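Erythrocyte binding antigen 140 (Plasmodium falciparum, PDB 4GF2) probably binds a receptor on host red blood cells during parasite invasion, using the paired Duffy-binding-like domains that make up this part of the protein. Local coordinates at residues Arg312-Asn317 with Leu369-Tyr374; Gly330-Lys335 with Ser409-Asp414; Pro342-Thr347 with Tyr399-Asp404; Ile394-Tyr399 with Asp471-Ile476. The protein carries 3 engineered substitutions. All coordinates share one frame; numbering follows the deposited sequence.

Contact 1 (Arg312-Asn317 with Leu369-Tyr374); sequences RGFGCN and LGASIY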
loop_
_atom_site.group_PDB
_atom_site.type_symbol
_atom_site.label_atom_id
_atom_site.label_comp_id
_atom_site.label_asym_id
_atom_site.label_seq_id
_atom_site.Cartn_x
_atom_site.Cartn_y
_atom_site.Cartn_z
ATOM N N ARG A 312 -18.446 10.759 -5.177
ATOM C CA ARG A 312 -18.077 11.960 -5.907
ATOM C C ARG A 312 -16.698 12.454 -5.481
ATOM O O ARG A 312 -16.039 13.186 -6.214
ATOM C CB ARG A 312 -19.149 13.034 -5.724
ATOM C CG ARG A 312 -20.459 12.645 -6.397
ATOM C CD ARG A 312 -21.581 13.623 -6.116
ATOM N NE ARG A 312 -22.803 13.243 -6.820
ATOM C CZ ARG A 312 -23.974 13.854 -6.679
ATOM N NH1 ARG A 312 -24.099 14.885 -5.853
ATOM N NH2 ARG A 312 -25.027 13.430 -7.365
ATOM N N GLY A 313 -16.257 12.040 -4.300
ATOM C CA GLY A 313 -14.906 12.338 -3.867
ATOM C C GLY A 313 -13.924 11.600 -4.755
ATOM O O GLY A 313 -12.935 12.166 -5.224
ATOM N N PHE A 314 -14.218 10.327 -5.000
ATOM C CA PHE A 314 -13.363 9.485 -5.823
ATOM C C PHE A 314 -13.339 9.947 -7.280
ATOM O O PHE A 314 -12.376 9.692 -8.001
ATOM C CB PHE A 314 -13.831 8.035 -5.746
ATOM C CG PHE A 314 -12.919 7.074 -6.436
ATOM C CD1 PHE A 314 -11.789 6.599 -5.799
ATOM C CD2 PHE A 314 -13.193 6.643 -7.723
ATOM C CE1 PHE A 314 -10.948 5.709 -6.434
ATOM C CE2 PHE A 314 -12.357 5.757 -8.358
ATOM C CZ PHE A 314 -11.230 5.290 -7.713
ATOM N N GLY A 315 -14.403 10.616 -7.711
ATOM C CA GLY A 315 -14.443 11.208 -9.036
ATOM C C GLY A 315 -15.353 10.489 -10.016
ATOM O O GLY A 315 -15.134 10.545 -11.225
ATOM N N CYS A 316 -16.374 9.816 -9.500
ATOM C CA CYS A 316 -17.364 9.168 -10.352
ATOM C C CYS A 316 -18.783 9.577 -9.965
ATOM O O CYS A 316 -19.002 10.185 -8.921
ATOM C CB CYS A 316 -17.218 7.651 -10.270
ATOM S SG CYS A 316 -15.660 7.039 -10.922
ATOM N N ASN A 317 -19.746 9.230 -10.810
ATOM C CA ASN A 317 -21.136 9.577 -10.562
ATOM C C ASN A 317 -22.050 8.454 -11.037
ATOM O O ASN A 317 -21.608 7.537 -11.729
ATOM C CB ASN A 317 -21.484 10.884 -11.276
ATOM C CG ASN A 317 -22.763 11.514 -10.754
ATOM O OD1 ASN A 317 -23.037 11.495 -9.554
ATOM N ND2 ASN A 317 -23.555 12.075 -11.659
ATOM N N LEU A 369 -8.868 -0.804 -6.729
ATOM C CA LEU A 369 -9.944 -1.462 -6.011
ATOM C C LEU A 369 -11.095 -0.490 -5.778
ATOM O O LEU A 369 -12.262 -0.882 -5.793
ATOM C CB LEU A 369 -9.427 -2.016 -4.685
ATOM C CG LEU A 369 -8.345 -3.089 -4.824
ATOM C CD1 LEU A 369 -7.728 -3.409 -3.473
ATOM C CD2 LEU A 369 -8.921 -4.342 -5.457
ATOM N N GLY A 370 -10.765 0.778 -5.563
ATOM C CA GLY A 370 -11.778 1.800 -5.374
ATOM C C GLY A 370 -12.642 1.931 -6.610
ATOM O O GLY A 370 -13.872 1.872 -6.545
ATOM N N ALA A 371 -11.991 2.103 -7.752
ATOM C CA ALA A 371 -12.700 2.209 -9.016
ATOM C C ALA A 371 -13.561 0.970 -9.251
ATOM O O ALA A 371 -14.709 1.074 -9.689
ATOM C CB ALA A 371 -11.714 2.397 -10.151
ATOM N N SER A 372 -13.005 -0.200 -8.955
ATOM C CA SER A 372 -13.707 -1.462 -9.167
ATOM C C SER A 372 -14.968 -1.538 -8.315
ATOM O O SER A 372 -16.021 -1.997 -8.774
ATOM C CB SER A 372 -12.794 -2.639 -8.832
ATOM O OG SER A 372 -11.665 -2.673 -9.688
ATOM N N ILE A 373 -14.859 -1.090 -7.070
ATOM C CA ILE A 373 -15.996 -1.120 -6.161
ATOM C C ILE A 373 -17.116 -0.200 -6.649
ATOM O O ILE A 373 -18.265 -0.624 -6.769
ATOM C CB ILE A 373 -15.570 -0.759 -4.727
ATOM C CG1 ILE A 373 -14.805 -1.931 -4.113
ATOM C CG2 ILE A 373 -16.780 -0.430 -3.863
ATOM C CD1 ILE A 373 -14.133 -1.617 -2.800
ATOM N N TYR A 374 -16.782 1.050 -6.950
ATOM C CA TYR A 374 -17.789 2.007 -7.394
ATOM C C TYR A 374 -18.410 1.590 -8.720
ATOM O O TYR A 374 -19.617 1.713 -8.906
ATOM C CB TYR A 374 -17.201 3.416 -7.481
ATOM C CG TYR A 374 -16.813 3.960 -6.128
ATOM C CD1 TYR A 374 -17.763 4.123 -5.132
ATOM C CD2 TYR A 374 -15.496 4.296 -5.841
ATOM C CE1 TYR A 374 -17.418 4.611 -3.886
ATOM C CE2 TYR A 374 -15.138 4.779 -4.597
ATOM C CZ TYR A 374 -16.105 4.933 -3.624
ATOM O OH TYR A 374 -15.753 5.419 -2.390
#
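Phe314 holds CG opposite its own backbone N (chi1 -173°), and this sends its ring out to helix 361-382. Tyr374 has CG opposite its carbonyl carbon instead (chi1 -66°), which brings its ring back to meet Phe314. Tyr374 CD2 sits over one face of the Phe314 ring, near the rim. The two ring planes are 42° apart, an oblique pairing with centroids 5.2 Å apart. Tyr374 CE2 is 3.7 Å from Phe314 CG. The far end of the phenylalanine rests on the helix backbone, with Phe314 CZ 3.3 Å from Ala371 N. Phe314 CZ is also 3.8 Å from Ala371 CB. Gly370 has no side chain, so Phe314 CE1 can lie 4.1 Å from Gly370 CA. The hydroxyl of Tyr374 is anchored elsewhere, on the carbonyl of Tyr283. Just past Phe314 the helix stops, and Cys316 forms a disulfide with Cys349. Helix 308-314 ends here in a Schellman motif, with Gly315 at the C-prime position.

Contact 2 (Gly330-Lys335 with Ser409-Asp414); sequences GTFTNK and SDIIKD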
loop_
_atom_site.group_PDB
_atom_site.type_symbol
_atom_site.label_atom_id
_atom_site.label_comp_id
_atom_site.label_asym_id
_atom_site.label_seq_id
_atom_site.Cartn_x
_atom_site.Cartn_y
_atom_site.Cartn_z
ATOM N N GLY A 330 -14.167 6.899 -32.664
ATOM C CA GLY A 330 -13.103 7.479 -31.861
ATOM C C GLY A 330 -11.759 7.380 -32.559
ATOM O O GLY A 330 -11.669 6.856 -33.668
ATOM N N THR A 331 -10.710 7.887 -31.915
ATOM C CA THR A 331 -9.362 7.818 -32.476
ATOM C C THR A 331 -8.884 6.371 -32.553
ATOM O O THR A 331 -8.023 6.034 -33.363
ATOM C CB THR A 331 -8.358 8.636 -31.641
ATOM O OG1 THR A 331 -8.516 8.316 -30.254
ATOM C CG2 THR A 331 -8.587 10.130 -31.834
ATOM N N PHE A 332 -9.454 5.521 -31.703
ATOM C CA PHE A 332 -9.119 4.102 -31.680
ATOM C C PHE A 332 -9.506 3.401 -32.979
ATOM O O PHE A 332 -9.027 2.303 -33.258
ATOM C CB PHE A 332 -9.811 3.413 -30.505
ATOM C CG PHE A 332 -11.310 3.466 -30.572
ATOM C CD1 PHE A 332 -12.016 2.513 -31.286
ATOM C CD2 PHE A 332 -12.013 4.466 -29.922
ATOM C CE1 PHE A 332 -13.392 2.557 -31.352
ATOM C CE2 PHE A 332 -13.391 4.517 -29.986
ATOM C CZ PHE A 332 -14.081 3.559 -30.700
ATOM N N THR A 333 -10.367 4.027 -33.774
ATOM C CA THR A 333 -10.753 3.455 -35.058
ATOM C C THR A 333 -9.628 3.582 -36.084
ATOM O O THR A 333 -9.701 3.002 -37.169
ATOM C CB THR A 333 -12.032 4.109 -35.623
ATOM O OG1 THR A 333 -11.770 5.472 -35.979
ATOM C CG2 THR A 333 -13.164 4.046 -34.606
ATOM N N ASN A 334 -8.588 4.336 -35.749
ATOM C CA ASN A 334 -7.421 4.429 -36.618
ATOM C C ASN A 334 -6.681 3.091 -36.669
ATOM O O ASN A 334 -6.453 2.542 -37.747
ATOM C CB ASN A 334 -6.478 5.543 -36.156
ATOM C CG ASN A 334 -7.115 6.926 -36.229
ATOM O OD1 ASN A 334 -7.095 7.681 -35.256
ATOM N ND2 ASN A 334 -7.679 7.263 -37.386
ATOM N N LYS A 335 -6.321 2.565 -35.502
ATOM C CA LYS A 335 -5.630 1.282 -35.424
ATOM C C LYS A 335 -6.614 0.111 -35.459
ATOM O O LYS A 335 -6.292 -0.959 -35.969
ATOM C CB LYS A 335 -4.785 1.201 -34.151
ATOM C CG LYS A 335 -3.947 -0.071 -34.048
ATOM C CD LYS A 335 -3.542 -0.380 -32.610
ATOM C CE LYS A 335 -2.135 0.094 -32.287
ATOM N NZ LYS A 335 -1.705 -0.359 -30.934
ATOM N N SER A 409 -4.068 -3.555 -23.113
ATOM C CA SER A 409 -4.607 -4.111 -24.348
ATOM C C SER A 409 -5.938 -3.458 -24.704
ATOM O O SER A 409 -6.485 -3.706 -25.777
ATOM C CB SER A 409 -4.792 -5.621 -24.218
ATOM O OG SER A 409 -5.686 -5.925 -23.165
ATOM N N ASP A 410 -6.453 -2.627 -23.800
ATOM C CA ASP A 410 -7.702 -1.908 -24.043
ATOM C C ASP A 410 -7.649 -1.141 -25.359
ATOM O O ASP A 410 -6.665 -0.467 -25.658
ATOM C CB ASP A 410 -8.001 -0.940 -22.897
ATOM C CG ASP A 410 -9.198 -0.053 -23.184
ATOM O OD1 ASP A 410 -10.333 -0.577 -23.210
ATOM O OD2 ASP A 410 -9.006 1.168 -23.382
ATOM N N ILE A 411 -8.721 -1.241 -26.135
ATOM C CA ILE A 411 -8.765 -0.657 -27.469
ATOM C C ILE A 411 -8.892 0.869 -27.462
ATOM O O ILE A 411 -8.387 1.541 -28.364
ATOM C CB ILE A 411 -9.939 -1.246 -28.280
ATOM C CG1 ILE A 411 -9.669 -2.716 -28.601
ATOM C CG2 ILE A 411 -10.152 -0.463 -29.571
ATOM C CD1 ILE A 411 -10.823 -3.418 -29.283
ATOM N N ILE A 412 -9.564 1.413 -26.453
ATOM C CA ILE A 412 -9.918 2.833 -26.456
ATOM C C ILE A 412 -8.727 3.749 -26.182
ATOM O O ILE A 412 -8.516 4.723 -26.901
ATOM C CB ILE A 412 -11.021 3.152 -25.428
ATOM C CG1 ILE A 412 -12.226 2.233 -25.627
ATOM C CG2 ILE A 412 -11.448 4.606 -25.552
ATOM C CD1 ILE A 412 -12.847 2.305 -27.010
ATOM N N LYS A 413 -7.961 3.445 -25.140
ATOM C CA LYS A 413 -6.813 4.267 -24.774
ATOM C C LYS A 413 -7.259 5.709 -24.566
ATOM O O LYS A 413 -6.660 6.642 -25.108
ATOM C CB LYS A 413 -5.743 4.214 -25.865
ATOM C CG LYS A 413 -5.209 2.824 -26.161
ATOM C CD LYS A 413 -4.555 2.208 -24.939
ATOM C CE LYS A 413 -3.707 1.002 -25.317
ATOM N NZ LYS A 413 -3.064 0.389 -24.130
ATOM N N ASP A 414 -8.325 5.880 -23.792
ATOM C CA ASP A 414 -8.856 7.202 -23.500
ATOM C C ASP A 414 -7.987 7.883 -22.455
ATOM O O ASP A 414 -7.073 7.280 -21.899
ATOM C CB ASP A 414 -10.285 7.098 -22.973
ATOM C CG ASP A 414 -10.342 6.501 -21.586
ATOM O OD1 ASP A 414 -9.617 5.517 -21.342
ATOM O OD2 ASP A 414 -11.086 7.024 -20.731
HETATM O O HOH W 1 -9.669 6.760 -28.362
#
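An Asx motif at Asp410 shapes the loop between helices 388-407 and 415-427, and Ile411 and Ile412 of that loop pack on Phe332. Phe332 CG lies between its backbone N and carbonyl carbon (chi1 62°). This places the ring beside Ile412, and the two side chains point the same way. Ile412 CD1 lies over one face of the ring, 3.8 Å from the Phe332 ring centroid and 16° off the normal. This is a CH-pi contact. Ile411 crosses at a slant, with Ile411 CG2 3.9 Å from Phe332 CD1. The backbone also comes close, since Ile411 O is 3.2 Å from Phe332 CB. A water in the plane of the ring, at its edge, links the two loops. The water donates to Ile412 O at 2.8 Å and is hydrogen-bonded to Thr331 OG1 at 2.7 Å. Each loop has its own internal bracing. Gly330 O accepts from both the N and the OG1 of Thr333, the OG1 bond being 2.7 Å long. Asp410 OD2 takes a nearly straight bond (168°) from Lys413 N, 3.1 Å away, and a weak one from Ile412 N. Arg345 makes a salt bridge to the same OD2, and Gln478 bonds OD1. Two irregular loops thus meet around one aromatic ring, and the 409-414 loop, part of a Duffy-binding-like domain, is turned by the Asx motif at Asp410.

Contact 3 (Pro342-Thr347 with Tyr399-Asp404); sequences PPRRQT and YADLAD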
loop_
_atom_site.group_PDB
_atom_site.type_symbol
_atom_site.label_atom_id
_atom_site.label_comp_id
_atom_site.label_asym_id
_atom_site.label_seq_id
_atom_site.Cartn_x
_atom_site.Cartn_y
_atom_site.Cartn_z
ATOM N N PRO A 342 -18.713 0.185 -26.235
ATOM C CA PRO A 342 -19.987 0.105 -25.514
ATOM C C PRO A 342 -20.202 1.332 -24.637
ATOM O O PRO A 342 -19.235 1.859 -24.086
ATOM C CB PRO A 342 -19.823 -1.144 -24.637
ATOM C CG PRO A 342 -18.663 -1.886 -25.209
ATOM C CD PRO A 342 -17.768 -0.853 -25.797
ATOM N N PRO A 343 -21.454 1.793 -24.519
ATOM C CA PRO A 343 -21.764 2.902 -23.611
ATOM C C PRO A 343 -21.217 2.660 -22.208
ATOM O O PRO A 343 -20.734 3.584 -21.555
ATOM C CB PRO A 343 -23.290 2.914 -23.597
ATOM C CG PRO A 343 -23.673 2.400 -24.950
ATOM C CD PRO A 343 -22.624 1.386 -25.319
ATOM N N ARG A 344 -21.299 1.415 -21.757
ATOM C CA ARG A 344 -20.782 1.023 -20.456
ATOM C C ARG A 344 -19.289 1.337 -20.345
ATOM O O ARG A 344 -18.819 1.780 -19.302
ATOM C CB ARG A 344 -21.036 -0.472 -20.237
ATOM C CG ARG A 344 -20.524 -1.027 -18.917
ATOM C CD ARG A 344 -20.463 -2.549 -18.957
ATOM N NE ARG A 344 -19.782 -3.020 -20.161
ATOM C CZ ARG A 344 -18.470 -2.941 -20.364
ATOM N NH1 ARG A 344 -17.672 -2.412 -19.441
ATOM N NH2 ARG A 344 -17.954 -3.389 -21.499
ATOM N N ARG A 345 -18.546 1.117 -21.426
ATOM C CA ARG A 345 -17.109 1.385 -21.435
ATOM C C ARG A 345 -16.828 2.884 -21.468
ATOM O O ARG A 345 -15.850 3.357 -20.886
ATOM C CB ARG A 345 -16.449 0.697 -22.630
ATOM C CG ARG A 345 -14.992 1.093 -22.869
ATOM C CD ARG A 345 -14.094 0.700 -21.709
ATOM N NE ARG A 345 -12.712 1.133 -21.922
ATOM C CZ ARG A 345 -12.234 2.330 -21.594
ATOM N NH1 ARG A 345 -13.015 3.241 -21.030
ATOM N NH2 ARG A 345 -10.966 2.621 -21.831
ATOM N N GLN A 346 -17.691 3.624 -22.154
ATOM C CA GLN A 346 -17.555 5.071 -22.273
ATOM C C GLN A 346 -17.764 5.763 -20.933
ATOM O O GLN A 346 -17.286 6.875 -20.725
ATOM C CB GLN A 346 -18.576 5.616 -23.276
ATOM C CG GLN A 346 -18.421 5.080 -24.686
ATOM C CD GLN A 346 -19.535 5.539 -25.608
ATOM O OE1 GLN A 346 -19.993 6.678 -25.530
ATOM N NE2 GLN A 346 -19.977 4.650 -26.487
ATOM N N THR A 347 -18.494 5.107 -20.037
ATOM C CA THR A 347 -18.846 5.703 -18.752
ATOM C C THR A 347 -18.242 4.935 -17.574
ATOM O O THR A 347 -18.659 5.111 -16.434
ATOM C CB THR A 347 -20.371 5.764 -18.575
ATOM O OG1 THR A 347 -20.898 4.437 -18.464
ATOM C CG2 THR A 347 -21.019 6.471 -19.759
ATOM N N TYR A 399 -15.397 -5.614 -15.434
ATOM C CA TYR A 399 -14.244 -6.295 -14.865
ATOM C C TYR A 399 -13.201 -6.581 -15.943
ATOM O O TYR A 399 -12.016 -6.296 -15.772
ATOM C CB TYR A 399 -14.683 -7.605 -14.214
ATOM C CG TYR A 399 -13.533 -8.490 -13.806
ATOM C CD1 TYR A 399 -12.662 -8.099 -12.801
ATOM C CD2 TYR A 399 -13.320 -9.717 -14.421
ATOM C CE1 TYR A 399 -11.609 -8.901 -12.419
ATOM C CE2 TYR A 399 -12.268 -10.529 -14.042
ATOM C CZ TYR A 399 -11.415 -10.114 -13.039
ATOM O OH TYR A 399 -10.365 -10.911 -12.650
ATOM N N ALA A 400 -13.652 -7.149 -17.057
ATOM C CA ALA A 400 -12.757 -7.509 -18.151
ATOM C C ALA A 400 -12.156 -6.269 -18.816
ATOM O O ALA A 400 -11.004 -6.282 -19.244
ATOM C CB ALA A 400 -13.495 -8.350 -19.173
ATOM N N ASP A 401 -12.941 -5.201 -18.915
ATOM C CA ASP A 401 -12.442 -3.960 -19.491
ATOM C C ASP A 401 -11.336 -3.393 -18.612
ATOM O O ASP A 401 -10.338 -2.874 -19.110
ATOM C CB ASP A 401 -13.563 -2.932 -19.644
ATOM C CG ASP A 401 -14.421 -3.172 -20.871
ATOM O OD1 ASP A 401 -13.977 -3.890 -21.793
ATOM O OD2 ASP A 401 -15.539 -2.623 -20.923
ATOM N N LEU A 402 -11.517 -3.490 -17.300
ATOM C CA LEU A 402 -10.507 -3.012 -16.367
ATOM C C LEU A 402 -9.219 -3.782 -16.583
ATOM O O LEU A 402 -8.135 -3.198 -16.638
ATOM C CB LEU A 402 -10.981 -3.172 -14.927
ATOM C CG LEU A 402 -12.082 -2.207 -14.492
ATOM C CD1 LEU A 402 -12.681 -2.638 -13.162
ATOM C CD2 LEU A 402 -11.537 -0.797 -14.399
ATOM N N ALA A 403 -9.348 -5.100 -16.716
ATOM C CA ALA A 403 -8.206 -5.959 -16.977
ATOM C C ALA A 403 -7.475 -5.506 -18.240
ATOM O O ALA A 403 -6.245 -5.445 -18.269
ATOM C CB ALA A 403 -8.661 -7.396 -17.124
ATOM N N ASP A 404 -8.238 -5.192 -19.280
ATOM C CA ASP A 404 -7.653 -4.764 -20.548
ATOM C C ASP A 404 -6.961 -3.415 -20.422
ATOM O O ASP A 404 -5.999 -3.131 -21.139
ATOM C CB ASP A 404 -8.727 -4.693 -21.631
ATOM C CG ASP A 404 -8.888 -6.003 -22.372
ATOM O OD1 ASP A 404 -7.860 -6.561 -22.804
ATOM O OD2 ASP A 404 -10.035 -6.476 -22.519
#
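Arg344 reaches from the short helix 343-346 to Asp401 on helix 388-407. From CB its chain runs extended through CG to CD, then bends at chi3 (49°), which swings the guanidinium round to the aspartate. NE makes a salt bridge to Glu485, while NH1 also bonds Ser398 OG, on the same helix as Asp401. Arg344 CZ lies 3.0 Å from Asp401 OD2, because both terminal nitrogens close on that one oxygen. Arg344 NH1 and Asp401 OD2 are 2.6 Å apart. Arg344 NH2 and Asp401 OD2 are also 2.6 Å apart. Asp401 OD2 lies in the guanidinium plane, but both nitrogens stand out of the carboxylate plane, by 31° for NH1 on the anti side and 32° for NH2 on the syn side. They come from the same face. Sharing one acceptor leaves both bonds bent. Arg345 adds an aliphatic flank, and Arg345 CD lies 3.7 Å from Asp401 OD2. Its charged end goes elsewhere, to Asp410 and Asp414. The other aspartate oxygen, OD1, is held by Arg481, Gln478 and Trp482. Both carboxylate oxygens therefore have firm partners in a buried setting, which probably favours the charged form. This is a buried salt-bridge network, joining helices 343-346, 388-407 and 478-508 of the helical Duffy-binding-like domain.

Contact 4 (Ile394-Tyr399 with Asp471-Ile476); sequences IIQNSY and DKFQKI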
loop_
_atom_site.group_PDB
_atom_site.type_symbol
_atom_site.label_atom_id
_atom_site.label_comp_id
_atom_site.label_asym_id
_atom_site.label_seq_id
_atom_site.Cartn_x
_atom_site.Cartn_y
_atom_site.Cartn_z
ATOM N N ILE A 394 -22.976 -8.393 -16.711
ATOM C CA ILE A 394 -22.697 -6.963 -16.805
ATOM C C ILE A 394 -21.506 -6.566 -15.934
ATOM O O ILE A 394 -20.713 -5.702 -16.312
ATOM C CB ILE A 394 -23.916 -6.122 -16.388
ATOM C CG1 ILE A 394 -25.029 -6.259 -17.426
ATOM C CG2 ILE A 394 -23.526 -4.662 -16.243
ATOM C CD1 ILE A 394 -26.311 -5.547 -17.049
ATOM N N ILE A 395 -21.391 -7.187 -14.764
ATOM C CA ILE A 395 -20.278 -6.913 -13.862
ATOM C C ILE A 395 -18.986 -7.428 -14.479
ATOM O O ILE A 395 -17.939 -6.789 -14.380
ATOM C CB ILE A 395 -20.487 -7.576 -12.483
ATOM C CG1 ILE A 395 -21.624 -6.890 -11.720
ATOM C CG2 ILE A 395 -19.208 -7.533 -11.657
ATOM C CD1 ILE A 395 -21.352 -5.444 -11.369
ATOM N N GLN A 396 -19.069 -8.587 -15.125
ATOM C CA GLN A 396 -17.901 -9.191 -15.751
ATOM C C GLN A 396 -17.422 -8.368 -16.940
ATOM O O GLN A 396 -16.226 -8.316 -17.216
ATOM C CB GLN A 396 -18.198 -10.626 -16.189
ATOM C CG GLN A 396 -18.204 -11.624 -15.050
ATOM C CD GLN A 396 -18.236 -13.064 -15.532
ATOM O OE1 GLN A 396 -18.122 -13.335 -16.728
ATOM N NE2 GLN A 396 -18.391 -13.996 -14.600
ATOM N N ASN A 397 -18.356 -7.731 -17.645
ATOM C CA ASN A 397 -17.997 -6.858 -18.762
ATOM C C ASN A 397 -17.025 -5.761 -18.325
ATOM O O ASN A 397 -15.963 -5.582 -18.928
ATOM C CB ASN A 397 -19.244 -6.229 -19.396
ATOM C CG ASN A 397 -20.042 -7.216 -20.236
ATOM O OD1 ASN A 397 -19.518 -8.233 -20.697
ATOM N ND2 ASN A 397 -21.318 -6.907 -20.453
ATOM N N SER A 398 -17.377 -5.032 -17.271
ATOM C CA SER A 398 -16.524 -3.948 -16.790
ATOM C C SER A 398 -15.263 -4.488 -16.121
ATOM O O SER A 398 -14.188 -3.901 -16.230
ATOM C CB SER A 398 -17.296 -3.039 -15.834
ATOM O OG SER A 398 -18.232 -2.253 -16.552
ATOM N N TYR A 399 -15.397 -5.614 -15.434
ATOM C CA TYR A 399 -14.244 -6.295 -14.865
ATOM C C TYR A 399 -13.201 -6.581 -15.943
ATOM O O TYR A 399 -12.016 -6.296 -15.772
ATOM C CB TYR A 399 -14.683 -7.605 -14.214
ATOM C CG TYR A 399 -13.533 -8.490 -13.806
ATOM C CD1 TYR A 399 -12.662 -8.099 -12.801
ATOM C CD2 TYR A 399 -13.320 -9.717 -14.421
ATOM C CE1 TYR A 399 -11.609 -8.901 -12.419
ATOM C CE2 TYR A 399 -12.268 -10.529 -14.042
ATOM C CZ TYR A 399 -11.415 -10.114 -13.039
ATOM O OH TYR A 399 -10.365 -10.911 -12.650
ATOM N N ASP A 471 -12.659 -15.249 -14.977
ATOM C CA ASP A 471 -11.263 -15.253 -15.393
ATOM C C ASP A 471 -11.127 -15.609 -16.870
ATOM O O ASP A 471 -10.415 -14.934 -17.613
ATOM C CB ASP A 471 -10.453 -16.233 -14.546
ATOM C CG ASP A 471 -8.963 -16.108 -14.781
ATOM O OD1 ASP A 471 -8.506 -14.993 -15.111
ATOM O OD2 ASP A 471 -8.247 -17.121 -14.636
ATOM N N LYS A 472 -11.804 -16.674 -17.293
ATOM C CA LYS A 472 -11.806 -17.062 -18.701
ATOM C C LYS A 472 -12.378 -15.944 -19.561
ATOM O O LYS A 472 -11.868 -15.657 -20.644
ATOM C CB LYS A 472 -12.624 -18.337 -18.919
ATOM C CG LYS A 472 -11.820 -19.625 -18.850
ATOM C CD LYS A 472 -12.689 -20.833 -19.178
ATOM C CE LYS A 472 -11.876 -22.118 -19.218
ATOM N NZ LYS A 472 -12.716 -23.301 -19.559
ATOM N N PHE A 473 -13.445 -15.321 -19.078
ATOM C CA PHE A 473 -14.095 -14.250 -19.818
ATOM C C PHE A 473 -13.126 -13.099 -20.076
ATOM O O PHE A 473 -13.101 -12.525 -21.166
ATOM C CB PHE A 473 -15.319 -13.746 -19.054
ATOM C CG PHE A 473 -16.116 -12.721 -19.801
ATOM C CD1 PHE A 473 -16.766 -13.056 -20.977
ATOM C CD2 PHE A 473 -16.223 -11.424 -19.327
ATOM C CE1 PHE A 473 -17.503 -12.117 -21.667
ATOM C CE2 PHE A 473 -16.958 -10.480 -20.011
ATOM C CZ PHE A 473 -17.600 -10.825 -21.184
ATOM N N GLN A 474 -12.320 -12.777 -19.070
ATOM C CA GLN A 474 -11.364 -11.682 -19.174
ATOM C C GLN A 474 -10.276 -11.981 -20.203
ATOM O O GLN A 474 -9.662 -11.065 -20.748
ATOM C CB GLN A 474 -10.735 -11.403 -17.806
ATOM C CG GLN A 474 -9.651 -10.338 -17.819
ATOM C CD GLN A 474 -8.257 -10.921 -17.661
ATOM O OE1 GLN A 474 -8.048 -11.860 -16.888
ATOM N NE2 GLN A 474 -7.294 -10.366 -18.395
ATOM N N LYS A 475 -10.043 -13.262 -20.469
ATOM C CA LYS A 475 -9.020 -13.664 -21.430
ATOM C C LYS A 475 -9.500 -13.552 -22.878
ATOM O O LYS A 475 -8.699 -13.638 -23.807
ATOM C CB LYS A 475 -8.554 -15.099 -21.154
ATOM C CG LYS A 475 -7.795 -15.270 -19.848
ATOM C CD LYS A 475 -6.934 -16.524 -19.875
ATOM C CE LYS A 475 -6.145 -16.702 -18.584
ATOM N NZ LYS A 475 -6.978 -17.239 -17.473
ATOM N N ILE A 476 -10.802 -13.361 -23.069
ATOM C CA ILE A 476 -11.367 -13.243 -24.411
ATOM C C ILE A 476 -11.107 -11.858 -24.994
ATOM O O ILE A 476 -11.379 -10.851 -24.340
ATOM C CB ILE A 476 -12.885 -13.488 -24.400
ATOM C CG1 ILE A 476 -13.178 -14.947 -24.047
ATOM C CG2 ILE A 476 -13.493 -13.144 -25.755
ATOM C CD1 ILE A 476 -14.651 -15.278 -23.998
#
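Along the 394-399 segment of helix 388-407, Gln396 is the first to touch Phe473. Gln396 CB lies 3.8 Å from Phe473 CD2. The extended chain then carries Gln396 OE1 past the root of the ring, 3.7 Å from Phe473 CB. The amide NE2 is bonded outside the contact, to Lys468 O. The backbone takes part too, since Gln396 O lies at the ring edge, near the ring plane, 3.6 Å from Phe473 CE2. Asn397 is next. Its CB sets off away from the other helix, yet its amide turns back, and Asn397 OD1 stops 3.3 Å from Phe473 CZ. The amide and ring planes are 40° apart. Two oxygens thus face the C-H edge of one phenyl ring, which is probably mildly favourable, since ring C-H edges are slightly positive. The short helix segments 394-399 and 471-475 cross at -51° with their axes 9.6 Å apart, within the helical bundle of a Duffy-binding-like domain. The disulfide Cys392-Cys467 ties helix 388-407 to the loop that leads into helix 470-475. One helical turn beyond Gln396 comes Tyr399, whose chi1 of 170° carries its ring toward Gln474. Tyr399 CE2 touches Gln474 CB at 4.2 Å, and the ring is nearly perpendicular to the Gln474 amide. The hydroxyl of Tyr399 bonds Lys450 O, and Trp454 meets its ring edge-to-face.

The touching residues of contacts 1, 2 and 3 are all buried, while Phe473 of contact 4 is partly exposed. Contact 2 lies farthest from the centre of the chain, about 31 Å from it, and contact 1 about 18 Å, both measured from contact centres. Contacts 3 and 4 share helix 388-407 and sit about 9 Å apart, centre to centre. Contact 2 joins contact 3 by the Arg345-Asp410 salt bridge and by a probable backbone bond from Asp410 to Asp404. Contact 1 packs on contact 3 through Ser372 and Leu402. Contact 1 is aromatic and contact 2 mixes apolar packing with a water bridge. Contact 3 is ionic, while contact 4 sets amide and carbonyl oxygens against a ring edge.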